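Local coordinates for protein Mypaa.01249.c (Mycobacterium paratuberculosis, PDB 3RD5) that probably acts as an oxidoreductase of the short-chain dehydrogenase/reductase family, although its substrate is not established, at residues Thr136-Ile147 with Tyr165-Thr176; Asp242-Gly250 with Arg258-Arg266. One frame throughout, in Å; residues are numbered along the deposited sequence. Where two conformers were deposited one is given.

Contact 1 (Thr136-Ile147 with Tyr165-Thr176)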
loop_
_atom_site.group_PDB
_atom_site.type_symbol
_atom_site.label_atom_id
_atom_site.label_comp_id
_atom_site.label_asym_id
_atom_site.label_seq_id
_atom_site.Cartn_x
_atom_site.Cartn_y
_atom_site.Cartn_z
ATOM N N THR A 136 1.041 2.527 3.215
ATOM C CA THR A 136 0.508 1.227 2.740
ATOM C C THR A 136 -0.960 1.138 3.066
ATOM O O THR A 136 -1.341 1.398 4.224
ATOM C CB THR A 136 1.336 0.086 3.366
ATOM O OG1 THR A 136 2.717 0.230 2.978
ATOM C CG2 THR A 136 0.853 -1.281 2.850
ATOM N N VAL A 137 -1.770 0.771 2.089
ATOM C CA VAL A 137 -3.214 0.702 2.257
ATOM C C VAL A 137 -3.587 -0.701 2.749
ATOM O O VAL A 137 -3.248 -1.696 2.094
ATOM C CB VAL A 137 -3.975 1.139 0.985
ATOM C CG1 VAL A 137 -5.484 1.214 1.285
ATOM C CG2 VAL A 137 -3.458 2.525 0.484
ATOM N N SER A 138 -4.298 -0.774 3.881
ATOM C CA SER A 138 -4.813 -2.005 4.455
ATOM C C SER A 138 -6.348 -2.022 4.435
ATOM O O SER A 138 -6.969 -1.451 3.530
ATOM C CB SER A 138 -4.184 -2.176 5.829
ATOM O OG SER A 138 -4.560 -3.415 6.457
ATOM N N SER A 139 -6.979 -2.708 5.380
ATOM C CA SER A 139 -8.407 -2.902 5.394
ATOM C C SER A 139 -8.879 -3.324 6.768
ATOM O O SER A 139 -8.113 -3.972 7.509
ATOM C CB SER A 139 -8.752 -4.038 4.424
ATOM O OG SER A 139 -10.116 -4.453 4.500
ATOM N N MET A 140 -10.146 -3.068 7.088
ATOM C CA MET A 140 -10.810 -3.695 8.235
ATOM C C MET A 140 -10.725 -5.218 8.198
ATOM O O MET A 140 -10.800 -5.879 9.255
ATOM C CB MET A 140 -12.277 -3.266 8.302
ATOM C CG MET A 140 -12.514 -1.852 8.710
ATOM S SD MET A 140 -12.072 -1.412 10.351
ATOM C CE MET A 140 -13.359 -2.293 11.227
ATOM N N ALA A 141 -10.587 -5.795 7.017
ATOM C CA ALA A 141 -10.425 -7.232 6.885
ATOM C C ALA A 141 -9.189 -7.765 7.558
ATOM O O ALA A 141 -9.077 -8.984 7.752
ATOM C CB ALA A 141 -10.446 -7.658 5.396
ATOM N N HIS A 142 -8.265 -6.907 7.990
ATOM C CA HIS A 142 -7.108 -7.407 8.744
ATOM C C HIS A 142 -7.484 -8.056 10.069
ATOM O O HIS A 142 -6.729 -8.907 10.548
ATOM C CB HIS A 142 -6.047 -6.314 8.990
ATOM C CG HIS A 142 -6.262 -5.474 10.227
ATOM N ND1 HIS A 142 -6.965 -4.280 10.227
ATOM C CD2 HIS A 142 -5.823 -5.650 11.502
ATOM C CE1 HIS A 142 -6.923 -3.757 11.443
ATOM N NE2 HIS A 142 -6.254 -4.577 12.243
ATOM N N TRP A 143 -8.606 -7.647 10.644
ATOM C CA TRP A 143 -8.944 -8.054 12.029
ATOM C C TRP A 143 -8.992 -9.570 12.231
ATOM O O TRP A 143 -8.375 -10.073 13.169
ATOM C CB TRP A 143 -10.216 -7.333 12.486
ATOM C CG TRP A 143 -10.012 -5.924 12.948
ATOM C CD1 TRP A 143 -10.069 -4.781 12.211
ATOM C CD2 TRP A 143 -9.730 -5.501 14.313
ATOM N NE1 TRP A 143 -9.807 -3.669 13.014
ATOM C CE2 TRP A 143 -9.615 -4.100 14.296
ATOM C CE3 TRP A 143 -9.625 -6.183 15.530
ATOM C CZ2 TRP A 143 -9.349 -3.354 15.465
ATOM C CZ3 TRP A 143 -9.358 -5.418 16.694
ATOM C CH2 TRP A 143 -9.231 -4.046 16.626
ATOM N N PRO A 144 -9.674 -10.327 11.354
ATOM C CA PRO A 144 -9.645 -11.802 11.514
ATOM C C PRO A 144 -8.433 -12.485 10.927
ATOM O O PRO A 144 -8.333 -13.735 10.977
ATOM C CB PRO A 144 -10.893 -12.269 10.774
ATOM C CG PRO A 144 -11.136 -11.173 9.729
ATOM C CD PRO A 144 -10.751 -9.895 10.439
ATOM N N GLY A 145 -7.539 -11.709 10.320
ATOM C CA GLY A 145 -6.384 -12.294 9.650
ATOM C C GLY A 145 -5.393 -12.908 10.631
ATOM O O GLY A 145 -5.303 -12.517 11.774
ATOM N N ARG A 146 -4.600 -13.859 10.137
ATOM C CA ARG A 146 -3.502 -14.454 10.907
ATOM C C ARG A 146 -2.384 -14.746 9.927
ATOM O O ARG A 146 -2.622 -15.199 8.810
ATOM C CB ARG A 146 -3.905 -15.797 11.557
ATOM C CG ARG A 146 -5.124 -15.816 12.397
ATOM C CD ARG A 146 -5.476 -17.281 12.745
ATOM N NE ARG A 146 -6.560 -17.337 13.720
ATOM C CZ ARG A 146 -6.420 -17.190 15.040
ATOM N NH1 ARG A 146 -5.226 -16.991 15.602
ATOM N NH2 ARG A 146 -7.503 -17.254 15.812
ATOM N N ILE A 147 -1.162 -14.486 10.339
ATOM C CA ILE A 147 0.028 -14.857 9.552
ATOM C C ILE A 147 0.387 -16.301 9.806
ATOM O O ILE A 147 0.553 -16.709 10.953
ATOM C CB ILE A 147 1.237 -14.002 9.910
ATOM C CG1 ILE A 147 0.953 -12.519 9.742
ATOM C CG2 ILE A 147 2.463 -14.432 9.071
ATOM C CD1 ILE A 147 0.452 -12.092 8.334
ATOM N N TYR A 165 -7.352 -12.804 1.803
ATOM C CA TYR A 165 -7.372 -11.330 1.842
ATOM C C TYR A 165 -6.901 -10.827 3.212
ATOM O O TYR A 165 -6.005 -9.985 3.318
ATOM C CB TYR A 165 -8.747 -10.772 1.498
ATOM C CG TYR A 165 -8.744 -9.263 1.282
ATOM C CD1 TYR A 165 -7.912 -8.665 0.328
ATOM C CD2 TYR A 165 -9.518 -8.437 2.065
ATOM C CE1 TYR A 165 -7.896 -7.297 0.145
ATOM C CE2 TYR A 165 -9.509 -7.085 1.891
ATOM C CZ TYR A 165 -8.709 -6.518 0.923
ATOM O OH TYR A 165 -8.691 -5.121 0.796
ATOM N N SER A 166 -7.514 -11.334 4.257
ATOM C CA SER A 166 -7.217 -10.893 5.611
ATOM C C SER A 166 -5.767 -11.111 5.986
ATOM O O SER A 166 -5.130 -10.247 6.634
ATOM C CB SER A 166 -8.121 -11.598 6.616
ATOM O OG SER A 166 -9.497 -11.261 6.437
ATOM N N GLN A 167 -5.166 -12.248 5.580
ATOM C CA GLN A 167 -3.757 -12.465 5.869
ATOM C C GLN A 167 -2.925 -11.353 5.236
ATOM O O GLN A 167 -1.985 -10.835 5.849
ATOM C CB GLN A 167 -3.252 -13.855 5.386
ATOM C CG GLN A 167 -1.818 -14.126 5.812
ATOM C CD GLN A 167 -1.206 -15.423 5.270
ATOM O OE1 GLN A 167 -0.655 -16.214 6.059
ATOM N NE2 GLN A 167 -1.150 -15.567 3.947
ATOM N N SER A 168 -3.248 -11.018 3.987
ATOM C CA SER A 168 -2.491 -9.996 3.267
ATOM C C SER A 168 -2.628 -8.600 3.872
ATOM O O SER A 168 -1.673 -7.828 3.891
ATOM C CB SER A 168 -2.841 -9.999 1.762
ATOM O OG SER A 168 -4.056 -9.347 1.460
ATOM N N LYS A 169 -3.824 -8.308 4.356
ATOM C CA LYS A 169 -4.130 -6.986 4.968
ATOM C C LYS A 169 -3.506 -6.826 6.344
ATOM O O LYS A 169 -3.044 -5.751 6.740
ATOM C CB LYS A 169 -5.616 -6.695 4.909
ATOM C CG LYS A 169 -6.165 -6.597 3.491
ATOM C CD LYS A 169 -5.691 -5.342 2.784
ATOM C CE LYS A 169 -4.930 -5.585 1.509
ATOM N NZ LYS A 169 -4.418 -4.278 0.973
ATOM N N LEU A 170 -3.441 -7.916 7.102
ATOM C CA LEU A 170 -2.673 -7.971 8.327
ATOM C C LEU A 170 -1.175 -7.805 8.031
ATOM O O LEU A 170 -0.484 -7.030 8.700
ATOM C CB LEU A 170 -2.976 -9.287 9.059
ATOM C CG LEU A 170 -2.121 -9.524 10.305
ATOM C CD1 LEU A 170 -2.247 -8.423 11.396
ATOM C CD2 LEU A 170 -2.415 -10.886 10.912
ATOM N N ALA A 171 -0.687 -8.489 7.000
ATOM C CA ALA A 171 0.699 -8.331 6.571
ATOM C C ALA A 171 1.056 -6.881 6.255
ATOM O O ALA A 171 2.116 -6.389 6.635
ATOM C CB ALA A 171 1.028 -9.251 5.393
ATOM N N ASN A 172 0.119 -6.143 5.636
ATOM C CA ASN A 172 0.354 -4.735 5.312
ATOM C C ASN A 172 0.637 -3.909 6.567
ATOM O O ASN A 172 1.467 -2.988 6.559
ATOM C CB ASN A 172 -0.866 -4.097 4.632
ATOM C CG ASN A 172 -1.169 -4.578 3.218
ATOM O OD1 ASN A 172 -2.360 -4.609 2.841
ATOM N ND2 ASN A 172 -0.152 -4.854 2.388
ATOM N N LEU A 173 -0.055 -4.216 7.663
ATOM C CA LEU A 173 0.147 -3.515 8.933
ATOM C C LEU A 173 1.443 -3.926 9.646
ATOM O O LEU A 173 2.182 -3.078 10.158
ATOM C CB LEU A 173 -1.084 -3.679 9.857
ATOM C CG LEU A 173 -2.287 -2.904 9.358
ATOM C CD1 LEU A 173 -3.530 -3.246 10.179
ATOM C CD2 LEU A 173 -2.073 -1.377 9.531
ATOM N N LEU A 174 1.698 -5.232 9.695
ATOM C CA LEU A 174 2.938 -5.733 10.291
ATOM C C LEU A 174 4.147 -5.216 9.518
ATOM O O LEU A 174 5.208 -4.938 10.103
ATOM C CB LEU A 174 2.896 -7.248 10.319
ATOM C CG LEU A 174 1.891 -7.885 11.277
ATOM C CD1 LEU A 174 1.781 -9.388 10.984
ATOM C CD2 LEU A 174 2.262 -7.650 12.755
ATOM N N PHE A 175 4.007 -5.112 8.200
ATOM C CA PHE A 175 5.027 -4.493 7.310
ATOM C C PHE A 175 5.319 -3.070 7.752
ATOM O O PHE A 175 6.475 -2.641 7.914
ATOM C CB PHE A 175 4.526 -4.519 5.870
ATOM C CG PHE A 175 5.367 -3.733 4.927
ATOM C CD1 PHE A 175 6.617 -4.128 4.553
ATOM C CD2 PHE A 175 4.830 -2.598 4.364
ATOM C CE1 PHE A 175 7.362 -3.377 3.647
ATOM C CE2 PHE A 175 5.539 -1.879 3.429
ATOM C CZ PHE A 175 6.826 -2.265 3.099
ATOM N N THR A 176 4.245 -2.293 7.924
ATOM C CA THR A 176 4.367 -0.893 8.324
ATOM C C THR A 176 5.063 -0.728 9.682
ATOM O O THR A 176 5.985 0.097 9.818
ATOM C CB THR A 176 2.998 -0.258 8.359
ATOM O OG1 THR A 176 2.391 -0.287 7.051
ATOM C CG2 THR A 176 3.035 1.234 8.865
HETATM O O HOH W 1 3.733 1.475 5.234
HETATM O O HOH W 2 -6.428 -2.265 0.954
#

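Contact 2 (Asp242-Gly250 with Arg258-Arg266)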
loop_
_atom_site.group_PDB
_atom_site.type_symbol
_atom_site.label_atom_id
_atom_site.label_comp_id
_atom_site.label_asym_id
_atom_site.label_seq_id
_atom_site.Cartn_x
_atom_site.Cartn_y
_atom_site.Cartn_z
ATOM N N ASP A 242 1.148 15.596 9.237
ATOM C CA ASP A 242 2.363 15.411 10.057
ATOM C C ASP A 242 2.053 14.412 11.156
ATOM O O ASP A 242 1.641 14.793 12.254
ATOM C CB ASP A 242 2.824 16.748 10.663
ATOM C CG ASP A 242 4.117 16.623 11.406
ATOM O OD1 ASP A 242 4.745 15.555 11.427
ATOM O OD2 ASP A 242 4.521 17.636 12.030
ATOM N N LEU A 243 2.158 13.125 10.829
ATOM C CA LEU A 243 1.751 12.017 11.696
ATOM C C LEU A 243 2.973 11.288 12.232
ATOM O O LEU A 243 3.981 11.150 11.512
ATOM C CB LEU A 243 0.906 11.007 10.912
ATOM C CG LEU A 243 -0.434 11.538 10.427
ATOM C CD1 LEU A 243 -1.021 10.697 9.296
ATOM C CD2 LEU A 243 -1.434 11.561 11.603
ATOM N N PRO A 244 2.901 10.787 13.475
ATOM C CA PRO A 244 3.971 9.942 13.957
ATOM C C PRO A 244 4.133 8.678 13.104
ATOM O O PRO A 244 3.184 8.164 12.525
ATOM C CB PRO A 244 3.496 9.536 15.357
ATOM C CG PRO A 244 2.408 10.401 15.723
ATOM C CD PRO A 244 1.834 10.991 14.454
ATOM N N GLY A 245 5.363 8.189 13.024
ATOM C CA GLY A 245 5.631 6.930 12.361
ATOM C C GLY A 245 4.785 5.797 12.917
ATOM O O GLY A 245 4.433 5.792 14.102
ATOM N N ASP A 246 4.389 4.890 12.028
ATOM C CA ASP A 246 3.471 3.782 12.353
ATOM C C ASP A 246 2.082 4.217 12.770
ATOM O O ASP A 246 1.380 3.478 13.463
ATOM C CB ASP A 246 4.084 2.781 13.381
ATOM C CG ASP A 246 3.379 1.425 13.393
ATOM O OD1 ASP A 246 2.734 1.063 12.452
ATOM O OD2 ASP A 246 3.496 0.762 14.458
ATOM N N SER A 247 1.622 5.366 12.299
ATOM C CA SER A 247 0.221 5.723 12.441
ATOM C C SER A 247 -0.597 4.974 11.409
ATOM O O SER A 247 -0.118 4.741 10.297
ATOM C CB SER A 247 0.003 7.206 12.209
ATOM O OG SER A 247 0.618 8.011 13.191
ATOM N N PHE A 248 -1.824 4.630 11.752
ATOM C CA PHE A 248 -2.799 3.989 10.869
ATOM C C PHE A 248 -4.035 4.908 10.832
ATOM O O PHE A 248 -4.554 5.230 11.918
ATOM C CB PHE A 248 -3.201 2.651 11.496
ATOM C CG PHE A 248 -4.119 1.772 10.675
ATOM C CD1 PHE A 248 -4.162 1.804 9.299
ATOM C CD2 PHE A 248 -4.929 0.851 11.335
ATOM C CE1 PHE A 248 -4.955 0.895 8.548
ATOM C CE2 PHE A 248 -5.705 -0.052 10.608
ATOM C CZ PHE A 248 -5.734 -0.027 9.233
ATOM N N VAL A 249 -4.431 5.359 9.634
ATOM C CA VAL A 249 -5.463 6.377 9.421
ATOM C C VAL A 249 -6.681 5.706 8.791
ATOM O O VAL A 249 -6.577 4.900 7.857
ATOM C CB VAL A 249 -4.928 7.480 8.418
ATOM C CG1 VAL A 249 -6.056 8.467 7.961
ATOM C CG2 VAL A 249 -3.749 8.242 9.145
ATOM N N GLY A 250 -7.875 6.086 9.245
ATOM C CA GLY A 250 -9.097 5.622 8.616
ATOM C C GLY A 250 -10.314 6.269 9.244
ATOM O O GLY A 250 -10.199 7.176 10.039
ATOM N N ARG A 258 -15.393 10.174 10.514
ATOM C CA ARG A 258 -14.344 11.156 10.223
ATOM C C ARG A 258 -12.968 10.518 10.156
ATOM O O ARG A 258 -12.680 9.555 10.880
ATOM C CB ARG A 258 -14.315 12.245 11.295
ATOM C CG ARG A 258 -13.997 11.833 12.698
ATOM C CD ARG A 258 -14.159 13.060 13.639
ATOM N NE ARG A 258 -13.259 14.164 13.274
ATOM C CZ ARG A 258 -13.501 15.459 13.501
ATOM N NH1 ARG A 258 -14.626 15.853 14.073
ATOM N NH2 ARG A 258 -12.613 16.373 13.135
ATOM N N THR A 259 -12.102 11.084 9.331
ATOM C CA THR A 259 -10.722 10.573 9.162
ATOM C C THR A 259 -9.841 10.973 10.332
ATOM O O THR A 259 -9.780 12.136 10.748
ATOM C CB THR A 259 -10.152 11.114 7.846
ATOM O OG1 THR A 259 -10.959 10.671 6.755
ATOM C CG2 THR A 259 -8.709 10.651 7.658
ATOM N N GLN A 260 -9.194 9.987 10.919
ATOM C CA GLN A 260 -8.347 10.183 12.095
ATOM C C GLN A 260 -7.423 8.978 12.264
ATOM O O GLN A 260 -7.624 7.929 11.650
ATOM C CB GLN A 260 -9.201 10.373 13.363
ATOM C CG GLN A 260 -10.160 9.191 13.607
ATOM C CD GLN A 260 -10.844 9.179 14.927
ATOM O OE1 GLN A 260 -11.621 10.021 15.174
ATOM N NE2 GLN A 260 -10.568 8.170 15.752
ATOM N N PRO A 261 -6.405 9.082 13.115
ATOM C CA PRO A 261 -5.708 7.875 13.549
ATOM C C PRO A 261 -6.670 6.902 14.228
ATOM O O PRO A 261 -7.518 7.312 15.032
ATOM C CB PRO A 261 -4.677 8.433 14.550
ATOM C CG PRO A 261 -4.443 9.838 14.068
ATOM C CD PRO A 261 -5.848 10.278 13.773
ATOM N N VAL A 262 -6.512 5.620 13.893
ATOM C CA VAL A 262 -7.399 4.567 14.378
ATOM C C VAL A 262 -6.573 3.401 14.942
ATOM O O VAL A 262 -5.356 3.374 14.798
ATOM C CB VAL A 262 -8.341 4.068 13.285
ATOM C CG1 VAL A 262 -9.313 5.187 12.870
ATOM C CG2 VAL A 262 -7.569 3.509 12.082
ATOM N N GLY A 263 -7.259 2.498 15.611
ATOM C CA GLY A 263 -6.643 1.308 16.182
ATOM C C GLY A 263 -6.537 0.161 15.201
ATOM O O GLY A 263 -6.900 0.254 14.023
ATOM N N ARG A 264 -5.946 -0.917 15.695
ATOM C CA ARG A 264 -5.715 -2.119 14.897
ATOM C C ARG A 264 -5.767 -3.359 15.824
ATOM O O ARG A 264 -5.798 -3.240 17.054
ATOM C CB ARG A 264 -4.371 -2.050 14.155
ATOM C CG ARG A 264 -3.158 -2.121 15.064
ATOM C CD ARG A 264 -1.884 -1.759 14.307
ATOM N NE ARG A 264 -1.783 -0.310 14.224
ATOM C CZ ARG A 264 -0.735 0.353 13.709
ATOM N NH1 ARG A 264 0.266 -0.287 13.149
ATOM N NH2 ARG A 264 -0.733 1.676 13.823
ATOM N N SER A 265 -5.775 -4.542 15.223
ATOM C CA SER A 265 -5.944 -5.773 15.966
ATOM C C SER A 265 -4.745 -6.096 16.869
ATOM O O SER A 265 -3.627 -5.597 16.676
ATOM C CB SER A 265 -6.164 -6.948 15.011
ATOM O OG SER A 265 -4.938 -7.307 14.369
ATOM N N ARG A 266 -4.988 -6.961 17.848
ATOM C CA ARG A 266 -3.942 -7.422 18.730
ATOM C C ARG A 266 -2.840 -8.117 17.926
ATOM O O ARG A 266 -1.659 -7.894 18.158
ATOM C CB ARG A 266 -4.513 -8.360 19.787
ATOM C CG ARG A 266 -5.454 -7.681 20.761
ATOM C CD ARG A 266 -6.201 -8.774 21.567
ATOM N NE ARG A 266 -7.107 -8.203 22.564
ATOM C CZ ARG A 266 -8.226 -8.778 23.012
ATOM N NH1 ARG A 266 -8.635 -9.965 22.545
ATOM N NH2 ARG A 266 -8.958 -8.152 23.935
HETATM O O HOH W 3 -2.805 4.926 14.536
#

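Contact 1 (Thr136-Ile147 with Tyr165-Thr176)
Lys169 reaches across from helix 161-185 to the end of strand 133-137, where its ammonium group is gripped three ways. NZ donates to Val137 O (3.0 Å) and, within its own helix, to Asn172 OD1 (2.8 Å), while a water accepts from NZ and donates to Ser138 O. The chain is bent at chi2 and chi3, which lays CD against Ser139 CB on the way. Hydroxyls tie the segments in both directions: Ser138 OG donates to Lys169 O of the helix at 2.8 Å, coming from above the carbonyl plane, and Ser166 OG of the helix donates to Ala141 O at 2.7 Å. A second water bridges the hydroxyls of Thr136 and Thr176.

With chi1 at 87° the His142 imidazole is tucked over its own backbone, which presents one ring face to Leu173 CD1, centred 3.4 Å from the centroid; Trp143 stands at the opposite face. In the ring plane, ND1 donates to Ser139 O, fixing the ring's rotation. Ala141 CB packs against Tyr165 CD2.

Ile147 CG1 and Leu174 CD1 meet tip to tip at a tight 3.5 Å, and Leu170 CD2 packs on the same CG1.

Tyr165 and Lys169 occupy the YxxxK positions of the short-chain dehydrogenase/reductase active site, and Ser139 probably fills the serine position. Its OG accepts from Ala141 N in an ST turn, is also hydrogen-bonded to His201 O, and lies 4.0 Å from Tyr165 OH, consistent with the family's catalytic site; Asn115, whose O is hydrogen-bonded to Asn172 ND2, probably completes the tetrad.

Contact 2 (Asp242-Gly250 with Arg258-Arg266)
Arg264 NH2 donates to Asp246 O at 2.8 Å, one half of an end-on grip in which NH1 forms a salt bridge to Asp246 OD1 at 2.9 Å. Both acceptors lie close to the guanidinium plane, but that plane stands 86° from the carboxylate, whose OD1 is met on the syn side but tilted well out of the carboxylate plane. A bend at chi3 (81°) brings Arg264 NH2 within 3.5 Å of Phe248 CB. Asp246 OD2 has a further partner in Ser177.

The hairpin itself is a short antiparallel ladder. Gly250 and Gln260 form a hydrogen-bonded pair, N to O in both directions (3.0 Å from Gly250 N to Gln260 O), and Val262 N donates to Phe248 O at 2.8 Å. Between them Pro261, which has no N-H to offer, faces Val249 as a non-hydrogen-bonded pair. A water between Phe248 N and Val262 O takes the place of a second direct bond between Phe248 and Val262.

Around the Phe248 ring, Gly263 O lies at the edge and Val262 CG2 comes in off-centre. Val249 CG1 presses on Thr259 CG2 at a tight 3.4 Å.

Strand 248-251 adds to strand 191-195 through Val249; helix 226-240 places Tyr237 against Leu243, Val249 and Thr259, whereas the Phe248 side chain touches Leu173 of helix 161-185.

Overall arrangement
Contact 1 closes before contact 2 opens along the chain, and their centres are about 14 Å apart, both reaching the same Rossmann-type sheet. Strand 133-137 of contact 1 is separated from strand 248-251 of contact 2 by strand 191-195 alone, and strand 259-261 forms the sheet's outer edge in this chain. Helix 161-185 serves both: it carries the YxxxK residues of contact 1 and also packs against the 242-250 segment, where Thr176 CG2 touches Asp246. In the loop after strand 133-137, His142 NE2 probably accepts from Ser265 N, and Trp143 packs on the same 264-265 backbone. Hairpin 248-261 and the loop after it are thus fastened directly beside the probable active site.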